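Long-range contacts in cytokinin riboside 5'-monophosphate phosphoribohydrolase (Streptomyces coelicolor, PDB 5ZI9), which belongs to the possible lysine decarboxylase family of the SLOG clan and is built on a Rossmann-like fold with a central parallel beta sheet between helices: residues B[79-84]-B[114-119]; B[172-177]-B[205-210]; B[199-204]-B[234-239]. All blocks are in the same frame, centred on the assembly; numbering follows the deposited sequence.

Contact 1 (B[79-84]-B[114-119]); sequences GSARTP and GAMEAA. With EDO (1,2-ethanediol), chain J.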
ATOM      1  N   GLY B  79     -13.651 -32.151   3.186  1.00 24.35           N
ATOM      2  CA  GLY B  79     -13.858 -33.432   3.780  1.00 25.86           C
ATOM      3  C   GLY B  79     -12.669 -33.747   4.638  1.00 27.06           C
ATOM      4  O   GLY B  79     -11.628 -33.088   4.535  1.00 28.58           O
ATOM      5  N   SER B  80     -12.839 -34.773   5.463  1.00 29.01           N
ATOM      6  CA  SER B  80     -11.831 -35.228   6.424  1.00 30.54           C
ATOM      7  C   SER B  80     -10.443 -35.431   5.857  1.00 32.48           C
ATOM      8  O   SER B  80     -10.272 -35.964   4.755  1.00 33.60           O
ATOM      9  CB  SER B  80     -12.272 -36.521   7.081  1.00 29.65           C
ATOM     10  OG  SER B  80     -11.319 -36.952   8.018  1.00 29.79           O
ATOM     11  N   ALA B  81      -9.470 -34.989   6.650  1.00 35.59           N
ATOM     12  CA  ALA B  81      -8.042 -35.209   6.392  1.00 39.07           C
ATOM     13  C   ALA B  81      -7.613 -36.663   6.650  1.00 38.58           C
ATOM     14  O   ALA B  81      -6.610 -37.117   6.095  1.00 37.73           O
ATOM     15  CB  ALA B  81      -7.200 -34.265   7.253  1.00 38.61           C
ATOM     16  N   ARG B  82      -8.399 -37.374   7.453  1.00 37.08           N
ATOM     17  CA  ARG B  82      -8.024 -38.655   8.000  1.00 37.33           C
ATOM     18  C   ARG B  82      -8.610 -39.816   7.231  1.00 36.54           C
ATOM     19  O   ARG B  82      -8.302 -40.950   7.518  1.00 37.27           O
ATOM     20  CB  ARG B  82      -8.490 -38.713   9.447  1.00 40.57           C
ATOM     21  CG  ARG B  82      -8.109 -37.465  10.227  1.00 47.04           C
ATOM     22  CD  ARG B  82      -8.633 -37.436  11.649  1.00 50.35           C
ATOM     23  NE  ARG B  82      -8.377 -36.118  12.261  1.00 53.39           N
ATOM     24  CZ  ARG B  82      -8.334 -35.876  13.577  1.00 57.69           C
ATOM     25  NH1 ARG B  82      -8.554 -36.852  14.477  1.00 61.68           N
ATOM     26  NH2 ARG B  82      -8.097 -34.633  14.011  1.00 51.93           N
ATOM     27  N   THR B  83      -9.455 -39.556   6.250  1.00 38.65           N
ATOM     28  CA  THR B  83     -10.082 -40.628   5.492  1.00 38.66           C
ATOM     29  C   THR B  83      -9.012 -41.566   4.877  1.00 38.75           C
ATOM     30  O   THR B  83      -8.138 -41.094   4.149  1.00 35.97           O
ATOM     31  CB  THR B  83     -10.977 -40.038   4.397  1.00 38.91           C
ATOM     32  OG1 THR B  83     -12.008 -39.274   5.024  1.00 40.41           O
ATOM     33  CG2 THR B  83     -11.617 -41.100   3.589  1.00 40.24           C
ATOM     34  N   PRO B  84      -9.069 -42.888   5.202  1.00 39.55           N
ATOM     35  CA  PRO B  84      -8.167 -43.903   4.610  1.00 38.54           C
ATOM     36  C   PRO B  84      -8.396 -44.092   3.123  1.00 37.10           C
ATOM     37  O   PRO B  84      -9.527 -43.954   2.666  1.00 36.80           O
ATOM     38  CB  PRO B  84      -8.534 -45.197   5.353  1.00 37.12           C
ATOM     39  CG  PRO B  84      -9.220 -44.748   6.593  1.00 37.53           C
ATOM     40  CD  PRO B  84      -9.935 -43.496   6.235  1.00 38.62           C
ATOM     41  N   GLY B 114      -6.379 -37.578   2.837  1.00 27.86           N
ATOM     42  CA  GLY B 114      -7.749 -38.083   2.964  1.00 28.80           C
ATOM     43  C   GLY B 114      -8.678 -37.693   1.801  1.00 28.24           C
ATOM     44  O   GLY B 114      -8.305 -37.754   0.619  1.00 27.69           O
ATOM     45  N   ALA B 115      -9.883 -37.268   2.159  1.00 27.85           N
ATOM     46  CA  ALA B 115     -10.870 -36.818   1.194  1.00 28.07           C
ATOM     47  C   ALA B 115     -10.396 -35.662   0.293  1.00 27.65           C
ATOM     48  O   ALA B 115     -10.812 -35.546  -0.853  1.00 28.87           O
ATOM     49  CB  ALA B 115     -12.125 -36.431   1.940  1.00 26.66           C
ATOM     50  N   MET B 116      -9.540 -34.790   0.807  1.00 30.45           N
ATOM     51  CA  MET B 116      -8.979 -33.711  -0.041  1.00 31.10           C
ATOM     52  C   MET B 116      -8.164 -34.308  -1.173  1.00 30.07           C
ATOM     53  O   MET B 116      -8.338 -33.953  -2.334  1.00 29.16           O
ATOM     54  CB  MET B 116      -8.090 -32.754   0.782  1.00 30.29           C
ATOM     55  CG  MET B 116      -8.873 -31.739   1.599  1.00 30.00           C
ATOM     56  SD  MET B 116      -7.919 -30.917   2.876  1.00 26.87           S
ATOM     57  CE  MET B 116      -7.679 -32.286   4.011  1.00 29.03           C
ATOM     58  N   GLU B 117      -7.276 -35.218  -0.793  1.00 31.24           N
ATOM     59  CA  GLU B 117      -6.421 -35.933  -1.728  1.00 33.60           C
ATOM     60  C   GLU B 117      -7.252 -36.722  -2.735  1.00 29.80           C
ATOM     61  O   GLU B 117      -7.001 -36.652  -3.952  1.00 28.34           O
ATOM     62  CB  GLU B 117      -5.492 -36.839  -0.939  1.00 36.75           C
ATOM     63  CG  GLU B 117      -4.497 -37.632  -1.769  1.00 39.44           C
ATOM     64  CD  GLU B 117      -3.778 -38.619  -0.891  1.00 39.52           C
ATOM     65  OE1 GLU B 117      -4.438 -39.553  -0.371  1.00 38.12           O
ATOM     66  OE2 GLU B 117      -2.568 -38.415  -0.677  1.00 42.99           O
ATOM     67  N   ALA B 118      -8.274 -37.409  -2.222  1.00 28.09           N
ATOM     68  CA  ALA B 118      -9.258 -38.118  -3.071  1.00 27.98           C
ATOM     69  C   ALA B 118      -9.783 -37.232  -4.179  1.00 27.25           C
ATOM     70  O   ALA B 118      -9.696 -37.574  -5.363  1.00 26.03           O
ATOM     71  CB  ALA B 118     -10.407 -38.649  -2.247  1.00 27.14           C
ATOM     72  N   ALA B 119     -10.293 -36.069  -3.821  1.00 28.71           N
ATOM     73  CA  ALA B 119     -10.835 -35.178  -4.860  1.00 32.61           C
ATOM     74  C   ALA B 119      -9.750 -34.675  -5.844  1.00 32.25           C
ATOM     75  O   ALA B 119      -9.957 -34.682  -7.066  1.00 29.69           O
ATOM     76  CB  ALA B 119     -11.640 -34.029  -4.242  1.00 32.63           C
TER
HETATM   77  C1  EDO J 500     -10.508 -28.307   6.021  1.00 38.80           C
HETATM   78  O1  EDO J 500      -9.869 -27.739   4.843  1.00 38.20           O
HETATM   79  C2  EDO J 500     -10.848 -29.798   5.776  1.00 38.20           C
HETATM   80  O2  EDO J 500     -11.437 -30.010   4.473  1.00 33.97           O

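Contact 2 (B[172-177]-B[205-210]); sequences VLPGGL and SEYWGG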
ATOM      1  N   VAL B 172     -19.246 -31.265   0.063  1.00 25.98           N
ATOM      2  CA  VAL B 172     -18.715 -31.502   1.338  1.00 27.56           C
ATOM      3  C   VAL B 172     -18.825 -32.968   1.583  1.00 30.00           C
ATOM      4  O   VAL B 172     -19.891 -33.479   1.880  1.00 30.47           O
ATOM      5  CB  VAL B 172     -19.486 -30.714   2.423  1.00 28.05           C
ATOM      6  CG1 VAL B 172     -18.871 -30.933   3.788  1.00 27.27           C
ATOM      7  CG2 VAL B 172     -19.482 -29.226   2.111  1.00 27.28           C
ATOM      8  N   LEU B 173     -17.689 -33.637   1.503  1.00 31.87           N
ATOM      9  CA  LEU B 173     -17.597 -35.007   1.963  1.00 34.66           C
ATOM     10  C   LEU B 173     -17.582 -35.076   3.486  1.00 33.36           C
ATOM     11  O   LEU B 173     -17.285 -34.093   4.161  1.00 34.06           O
ATOM     12  CB  LEU B 173     -16.327 -35.646   1.415  1.00 38.12           C
ATOM     13  CG  LEU B 173     -16.409 -35.883  -0.088  1.00 39.93           C
ATOM     14  CD1 LEU B 173     -15.057 -35.624  -0.703  1.00 40.13           C
ATOM     15  CD2 LEU B 173     -16.886 -37.298  -0.379  1.00 42.49           C
ATOM     16  N   PRO B 174     -17.881 -36.256   4.036  1.00 31.77           N
ATOM     17  CA  PRO B 174     -17.894 -36.412   5.482  1.00 32.90           C
ATOM     18  C   PRO B 174     -16.607 -35.906   6.131  1.00 37.40           C
ATOM     19  O   PRO B 174     -15.517 -36.375   5.770  1.00 44.19           O
ATOM     20  CB  PRO B 174     -18.041 -37.927   5.651  1.00 31.86           C
ATOM     21  CG  PRO B 174     -18.814 -38.339   4.459  1.00 30.40           C
ATOM     22  CD  PRO B 174     -18.235 -37.512   3.351  1.00 29.49           C
ATOM     23  N   GLY B 175     -16.724 -34.960   7.062  1.00 35.95           N
ATOM     24  CA  GLY B 175     -15.552 -34.341   7.664  1.00 34.43           C
ATOM     25  C   GLY B 175     -15.593 -34.069   9.151  1.00 32.14           C
ATOM     26  O   GLY B 175     -16.602 -34.296   9.820  1.00 30.43           O
ATOM     27  N   GLY B 176     -14.451 -33.578   9.641  1.00 31.01           N
ATOM     28  CA  GLY B 176     -14.290 -33.112  11.009  1.00 29.44           C
ATOM     29  C   GLY B 176     -14.604 -31.641  11.203  1.00 28.77           C
ATOM     30  O   GLY B 176     -15.249 -30.958  10.372  1.00 27.88           O
ATOM     31  N   LEU B 177     -14.122 -31.144  12.322  1.00 27.25           N
ATOM     32  CA  LEU B 177     -14.290 -29.744  12.708  1.00 24.77           C
ATOM     33  C   LEU B 177     -13.971 -28.747  11.571  1.00 25.43           C
ATOM     34  O   LEU B 177     -14.731 -27.788  11.325  1.00 24.30           O
ATOM     35  CB  LEU B 177     -13.383 -29.456  13.906  1.00 24.45           C
ATOM     36  CG  LEU B 177     -13.657 -30.327  15.137  1.00 23.06           C
ATOM     37  CD1 LEU B 177     -12.750 -29.903  16.259  1.00 23.45           C
ATOM     38  CD2 LEU B 177     -15.101 -30.239  15.576  1.00 22.32           C
ATOM     39  N   SER B 205     -25.512 -39.558   3.477  1.00 34.89           N
ATOM     40  CA  SER B 205     -26.736 -39.327   4.283  1.00 35.57           C
ATOM     41  C   SER B 205     -26.709 -39.941   5.715  1.00 38.18           C
ATOM     42  O   SER B 205     -27.297 -39.351   6.646  1.00 36.44           O
ATOM     43  CB  SER B 205     -27.979 -39.769   3.510  1.00 34.71           C
ATOM     44  OG  SER B 205     -27.920 -41.150   3.244  1.00 34.66           O
ATOM     45  N   GLU B 206     -26.028 -41.079   5.892  1.00 39.36           N
ATOM     46  CA  GLU B 206     -25.886 -41.694   7.223  1.00 44.34           C
ATOM     47  C   GLU B 206     -24.929 -40.902   8.074  1.00 44.60           C
ATOM     48  O   GLU B 206     -25.085 -40.840   9.312  1.00 42.35           O
ATOM     49  CB  GLU B 206     -25.405 -43.132   7.151  1.00 47.12           C
ATOM     50  CG  GLU B 206     -26.408 -43.985   6.421  1.00 58.13           C
ATOM     51  CD  GLU B 206     -26.014 -45.435   6.395  1.00 67.70           C
ATOM     52  OE1 GLU B 206     -25.527 -45.910   5.332  1.00 70.97           O
ATOM     53  OE2 GLU B 206     -26.183 -46.084   7.447  1.00 73.90           O
ATOM     54  N   TYR B 207     -23.940 -40.288   7.421  1.00 42.78           N
ATOM     55  CA  TYR B 207     -23.016 -39.410   8.141  1.00 42.52           C
ATOM     56  C   TYR B 207     -23.661 -38.089   8.601  1.00 39.60           C
ATOM     57  O   TYR B 207     -23.628 -37.756   9.797  1.00 37.72           O
ATOM     58  CB  TYR B 207     -21.805 -39.093   7.277  1.00 44.90           C
ATOM     59  CG  TYR B 207     -20.762 -38.367   8.059  1.00 45.31           C
ATOM     60  CD1 TYR B 207     -19.984 -39.050   8.987  1.00 45.56           C
ATOM     61  CD2 TYR B 207     -20.577 -36.992   7.912  1.00 45.43           C
ATOM     62  CE1 TYR B 207     -19.015 -38.393   9.723  1.00 45.67           C
ATOM     63  CE2 TYR B 207     -19.611 -36.318   8.651  1.00 45.31           C
ATOM     64  CZ  TYR B 207     -18.836 -37.032   9.552  1.00 46.22           C
ATOM     65  OH  TYR B 207     -17.890 -36.402  10.304  1.00 46.47           O
ATOM     66  N   TRP B 208     -24.247 -37.365   7.639  1.00 34.75           N
ATOM     67  CA  TRP B 208     -24.840 -36.046   7.879  1.00 34.95           C
ATOM     68  C   TRP B 208     -26.235 -36.028   8.492  1.00 34.19           C
ATOM     69  O   TRP B 208     -26.715 -34.962   8.894  1.00 32.58           O
ATOM     70  CB  TRP B 208     -24.863 -35.243   6.581  1.00 36.00           C
ATOM     71  CG  TRP B 208     -23.472 -34.988   6.029  1.00 36.78           C
ATOM     72  CD1 TRP B 208     -22.929 -35.540   4.926  1.00 37.81           C
ATOM     73  CD2 TRP B 208     -22.484 -34.104   6.556  1.00 37.83           C
ATOM     74  NE1 TRP B 208     -21.666 -35.071   4.717  1.00 36.39           N
ATOM     75  CE2 TRP B 208     -21.368 -34.177   5.702  1.00 38.24           C
ATOM     76  CE3 TRP B 208     -22.439 -33.238   7.662  1.00 40.38           C
ATOM     77  CZ2 TRP B 208     -20.203 -33.441   5.924  1.00 37.27           C
ATOM     78  CZ3 TRP B 208     -21.277 -32.499   7.885  1.00 39.96           C
ATOM     79  CH2 TRP B 208     -20.172 -32.617   7.014  1.00 38.69           C
ATOM     80  N   GLY B 209     -26.885 -37.190   8.560  1.00 33.79           N
ATOM     81  CA  GLY B 209     -28.260 -37.278   9.009  1.00 33.89           C
ATOM     82  C   GLY B 209     -28.514 -36.848  10.451  1.00 37.17           C
ATOM     83  O   GLY B 209     -29.552 -36.239  10.751  1.00 39.30           O
ATOM     84  N   GLY B 210     -27.599 -37.176  11.360  1.00 34.82           N
ATOM     85  CA  GLY B 210     -27.751 -36.751  12.751  1.00 33.42           C
ATOM     86  C   GLY B 210     -27.608 -35.245  12.930  1.00 33.14           C
ATOM     87  O   GLY B 210     -28.223 -34.655  13.819  1.00 30.67           O
TER

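Contact 3 (B[199-204]-B[234-239]); sequences PIVLFG and HVTDDV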
ATOM      1  N   PRO B 199     -24.530 -23.414  -4.837  1.00 28.52           N
ATOM      2  CA  PRO B 199     -24.943 -24.717  -4.406  1.00 26.93           C
ATOM      3  C   PRO B 199     -24.012 -25.309  -3.404  1.00 28.67           C
ATOM      4  O   PRO B 199     -22.779 -25.279  -3.597  1.00 32.44           O
ATOM      5  CB  PRO B 199     -24.863 -25.552  -5.679  1.00 27.87           C
ATOM      6  CG  PRO B 199     -23.966 -24.822  -6.593  1.00 27.89           C
ATOM      7  CD  PRO B 199     -24.256 -23.393  -6.290  1.00 28.40           C
ATOM      8  N   ILE B 200     -24.604 -25.870  -2.360  1.00 28.86           N
ATOM      9  CA  ILE B 200     -23.876 -26.552  -1.306  1.00 28.26           C
ATOM     10  C   ILE B 200     -24.431 -27.965  -1.230  1.00 27.72           C
ATOM     11  O   ILE B 200     -25.596 -28.134  -0.968  1.00 28.65           O
ATOM     12  CB  ILE B 200     -24.091 -25.833   0.029  1.00 27.87           C
ATOM     13  CG1 ILE B 200     -23.529 -24.424  -0.031  1.00 28.81           C
ATOM     14  CG2 ILE B 200     -23.399 -26.547   1.167  1.00 29.80           C
ATOM     15  CD1 ILE B 200     -24.052 -23.551   1.094  1.00 29.36           C
ATOM     16  N   VAL B 201     -23.590 -28.972  -1.413  1.00 27.16           N
ATOM     17  CA  VAL B 201     -24.025 -30.357  -1.423  1.00 27.49           C
ATOM     18  C   VAL B 201     -23.258 -31.157  -0.384  1.00 27.58           C
ATOM     19  O   VAL B 201     -22.048 -31.188  -0.414  1.00 30.60           O
ATOM     20  CB  VAL B 201     -23.719 -30.975  -2.831  1.00 29.02           C
ATOM     21  CG1 VAL B 201     -24.041 -32.475  -2.873  1.00 26.97           C
ATOM     22  CG2 VAL B 201     -24.420 -30.188  -3.957  1.00 27.94           C
ATOM     23  N   LEU B 202     -23.943 -31.878   0.490  1.00 29.78           N
ATOM     24  CA  LEU B 202     -23.259 -32.782   1.429  1.00 30.36           C
ATOM     25  C   LEU B 202     -23.318 -34.210   0.913  1.00 33.12           C
ATOM     26  O   LEU B 202     -24.334 -34.641   0.467  1.00 37.36           O
ATOM     27  CB  LEU B 202     -23.887 -32.741   2.818  1.00 30.34           C
ATOM     28  CG  LEU B 202     -24.442 -31.439   3.421  1.00 31.94           C
ATOM     29  CD1 LEU B 202     -24.543 -31.587   4.925  1.00 32.01           C
ATOM     30  CD2 LEU B 202     -23.613 -30.208   3.119  1.00 33.10           C
ATOM     31  N   PHE B 203     -22.233 -34.959   1.004  1.00 36.08           N
ATOM     32  CA  PHE B 203     -22.216 -36.324   0.561  1.00 34.46           C
ATOM     33  C   PHE B 203     -22.194 -37.235   1.772  1.00 34.50           C
ATOM     34  O   PHE B 203     -21.307 -37.105   2.599  1.00 35.86           O
ATOM     35  CB  PHE B 203     -20.986 -36.568  -0.284  1.00 37.39           C
ATOM     36  CG  PHE B 203     -21.049 -37.851  -1.028  1.00 43.87           C
ATOM     37  CD1 PHE B 203     -20.669 -39.059  -0.419  1.00 43.60           C
ATOM     38  CD2 PHE B 203     -21.539 -37.878  -2.326  1.00 46.40           C
ATOM     39  CE1 PHE B 203     -20.758 -40.261  -1.107  1.00 43.44           C
ATOM     40  CE2 PHE B 203     -21.618 -39.081  -3.016  1.00 47.53           C
ATOM     41  CZ  PHE B 203     -21.221 -40.272  -2.407  1.00 42.92           C
ATOM     42  N   GLY B 204     -23.156 -38.159   1.869  1.00 33.98           N
ATOM     43  CA  GLY B 204     -23.183 -39.188   2.913  1.00 31.97           C
ATOM     44  C   GLY B 204     -24.364 -39.008   3.828  1.00 32.20           C
ATOM     45  O   GLY B 204     -24.251 -38.392   4.864  1.00 33.36           O
ATOM     46  N   HIS B 234     -28.183 -29.735  -0.167  1.00 33.94           N
ATOM     47  CA  HIS B 234     -28.838 -31.023  -0.469  1.00 36.74           C
ATOM     48  C   HIS B 234     -27.951 -32.111   0.117  1.00 33.01           C
ATOM     49  O   HIS B 234     -26.756 -31.970   0.154  1.00 35.51           O
ATOM     50  CB  HIS B 234     -29.087 -31.238  -1.985  1.00 41.35           C
ATOM     51  CG  HIS B 234     -29.360 -29.966  -2.765  1.00 53.12           C
ATOM     52  ND1 HIS B 234     -30.583 -29.682  -3.352  1.00 60.81           N
ATOM     53  CD2 HIS B 234     -28.558 -28.908  -3.068  1.00 60.82           C
ATOM     54  CE1 HIS B 234     -30.520 -28.513  -3.976  1.00 58.81           C
ATOM     55  NE2 HIS B 234     -29.303 -28.020  -3.817  1.00 60.14           N
ATOM     56  N   VAL B 235     -28.546 -33.173   0.614  1.00 30.26           N
ATOM     57  CA  VAL B 235     -27.823 -34.325   1.061  1.00 28.51           C
ATOM     58  C   VAL B 235     -28.040 -35.455   0.051  1.00 31.34           C
ATOM     59  O   VAL B 235     -29.153 -35.736  -0.345  1.00 33.22           O
ATOM     60  CB  VAL B 235     -28.327 -34.770   2.421  1.00 27.44           C
ATOM     61  CG1 VAL B 235     -27.553 -35.997   2.920  1.00 26.66           C
ATOM     62  CG2 VAL B 235     -28.244 -33.606   3.400  1.00 27.76           C
ATOM     63  N   THR B 236     -26.969 -36.137  -0.318  1.00 34.54           N
ATOM     64  CA  THR B 236     -27.026 -37.193  -1.308  1.00 35.13           C
ATOM     65  C   THR B 236     -25.986 -38.276  -1.039  1.00 37.05           C
ATOM     66  O   THR B 236     -24.998 -38.057  -0.332  1.00 39.39           O
ATOM     67  CB  THR B 236     -26.859 -36.606  -2.717  1.00 35.54           C
ATOM     68  OG1 THR B 236     -27.176 -37.601  -3.682  1.00 37.08           O
ATOM     69  CG2 THR B 236     -25.465 -36.112  -2.966  1.00 35.80           C
ATOM     70  N   ASP B 237     -26.238 -39.463  -1.573  1.00 35.64           N
ATOM     71  CA  ASP B 237     -25.244 -40.516  -1.563  1.00 33.78           C
ATOM     72  C   ASP B 237     -24.766 -40.797  -2.967  1.00 33.82           C
ATOM     73  O   ASP B 237     -23.957 -41.676  -3.138  1.00 37.39           O
ATOM     74  CB  ASP B 237     -25.818 -41.764  -0.926  1.00 33.74           C
ATOM     75  CG  ASP B 237     -26.058 -41.594   0.563  1.00 36.13           C
ATOM     76  OD1 ASP B 237     -25.160 -41.170   1.321  1.00 35.47           O
ATOM     77  OD2 ASP B 237     -27.161 -41.899   1.003  1.00 38.30           O
ATOM     78  N   ASP B 238     -25.216 -40.027  -3.957  1.00 33.84           N
ATOM     79  CA  ASP B 238     -24.948 -40.336  -5.334  1.00 36.17           C
ATOM     80  C   ASP B 238     -24.039 -39.256  -5.930  1.00 39.30           C
ATOM     81  O   ASP B 238     -24.381 -38.060  -6.000  1.00 38.12           O
ATOM     82  CB  ASP B 238     -26.261 -40.476  -6.126  1.00 37.14           C
ATOM     83  CG  ASP B 238     -26.023 -40.827  -7.570  1.00 39.34           C
ATOM     84  OD1 ASP B 238     -25.117 -41.625  -7.833  1.00 50.43           O
ATOM     85  OD2 ASP B 238     -26.673 -40.273  -8.465  1.00 40.28           O
ATOM     86  N   VAL B 239     -22.878 -39.703  -6.377  1.00 38.76           N
ATOM     87  CA  VAL B 239     -21.878 -38.812  -6.882  1.00 36.08           C
ATOM     88  C   VAL B 239     -22.419 -38.152  -8.125  1.00 37.06           C
ATOM     89  O   VAL B 239     -22.272 -36.944  -8.291  1.00 34.68           O
ATOM     90  CB  VAL B 239     -20.576 -39.596  -7.153  1.00 37.25           C
ATOM     91  CG1 VAL B 239     -19.606 -38.818  -8.034  1.00 36.02           C
ATOM     92  CG2 VAL B 239     -19.930 -39.973  -5.826  1.00 37.64           C
TER

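Contact 1 (B[79-84]-B[114-119])
S80 O receives the backbone N of A115 at 2.9 Å, and this bond holds the loop after strand 74-78 against the start of helix 115-125. That helix follows the adjacent strand 106-109 through a glycine-rich turn, probably resembling a Rossmann-type strand-turn-helix. The N-H of A115 lies in the first turn, where no carbonyl of the helix itself can accept it; S80 fills that role. S80 OG turns back to accept R82 N, forming an ST turn that bends the loop. G114, the N-cap residue, has positive phi (61°) and no side chain, so S80, A81 and T83 can close around it; its CA lies 3.3 Å from T83 O in a CA-H...O contact. A115 suits a tight place: its small CB reaches S80 O at 3.4 Å and packs on the backbone of G79. T83 meets the helix start mainly through its branch point, CB lying 3.7 Å from A115 N, since OG1, set beside its own backbone N (chi1 -62°), is only loosely near A115 CB. M116, long and unbranched, can fold its end back toward the loop: the chain bends at chi3 (-70°), and the methyl CE comes 3.8 Å from A81 CB. A81 N hydrogen-bonds a citrate ion. Near M116 SD, O2 of 1,2-ethanediol, probably from the crystallisation liquor, donates to G79 O at 3.1 Å and weakly accepts from G79 N.

Contact 2 (B[172-177]-B[205-210])
P174 CB sits over one face of the Y207 ring, 3.6 Å from its centroid and 16° off the normal, a CH-pi contact that suits the rigid, flat-sided proline. From there the tyrosine reaches on: its OH hydrogen-bonds G175 O from above the carbonyl plane, 40° out of it, modelled at 2.5 Å, a length too short to be read literally at this resolution. Next to G175, G176 N weakly bonds a citrate. Y207 has CG anti to its backbone N (chi1 -172°), whereas W208 has CG beside its own, and the two rings meet edge against face, with Y207 CD2 poised above the centre of the indole. The broad indole thus offers a flat face to Y207 and an edge to the loop: CZ2, on its six-membered ring, meets L173 O edge-on at 3.5 Å and V172 CG1 at 3.6 Å, the valine crossing it at about a right angle. W214 of the second subunit packs on the indole and donates NE1 to Y207 O. Two large aromatics pack the start of helix 205-220 against the loop before helix 177-191. In this buried, largely apolar contact the tyrosine hydroxyl and the G175 carbonyl satisfy each other, while W208 NE1 makes a weak bond to F203 O.

Contact 3 (B[199-204]-B[234-239])
Four backbone hydrogen bonds zip segment 199-204 to segment 234-239: H234 N to I200 O, L202 N to H234 O (2.8 Å), T236 N to L202 O, and G204 N to T236 O (2.9 Å). Around this ladder V201, F203, H234 and T236 share one face, L202 and V235 the other. T236 turns OG1 anti to its backbone N (chi1 -169°), which presses CG2 into the crowded position, 3.9 Å from V201 CG1. At the C-terminal end of strand 200-203 the F203 ring lies against residues 236-239: T236 O and D237 CA are over one face, D237 O is 3.2 Å from CZ, and V239 CG2 approaches CE2 obliquely at 3.4 Å. Glycine suits position 204 because at its positive phi (115°) a CB would jam against F203 O; D237 OD1 lies 3.2 Å from G204 CA. The two parallel strands, 29° apart in direction, are those of a beta-alpha-beta crossover whose helix, 205-220, meets the L202 and V235 face, with W208 on L202; strand 234-236 forms the sheet's edge within this chain. Helix 239-249 covers the opposite face, bringing A242 and V246 to the beta-branched V201. A second shell fixes the polar groups. T236 OG1 accepts D238 N at 3.1 Å in an ST turn and bonds E241, while D238, as N-cap, weakly bonds E241 N. D237 OD2 is held by S205 OG, and H234 NE2 by E249 OE1.

From the N terminus, contact 1 comes first: it closes the loop through helix 88-102 and strand 106-109, bringing the turn after strand 74-78 to the head of helix 115-125. It is complete before contact 2 opens. Contacts 2 and 3 cross, because the order along the chain is 172-177, 199-204, 205-210, 234-239; contact 2 spans helix 177-191 and strand 200-203, contact 3 spans helix 205-220. S80 N and P174 O probably hydrogen-bond, joining contact 1 to contact 2, and V172 N does so with V201 O between contacts 2 and 3. Contacts 1 and 3 do not touch. Together they reach from strand 74-78 in the middle of the sheet to edge strand 234-236.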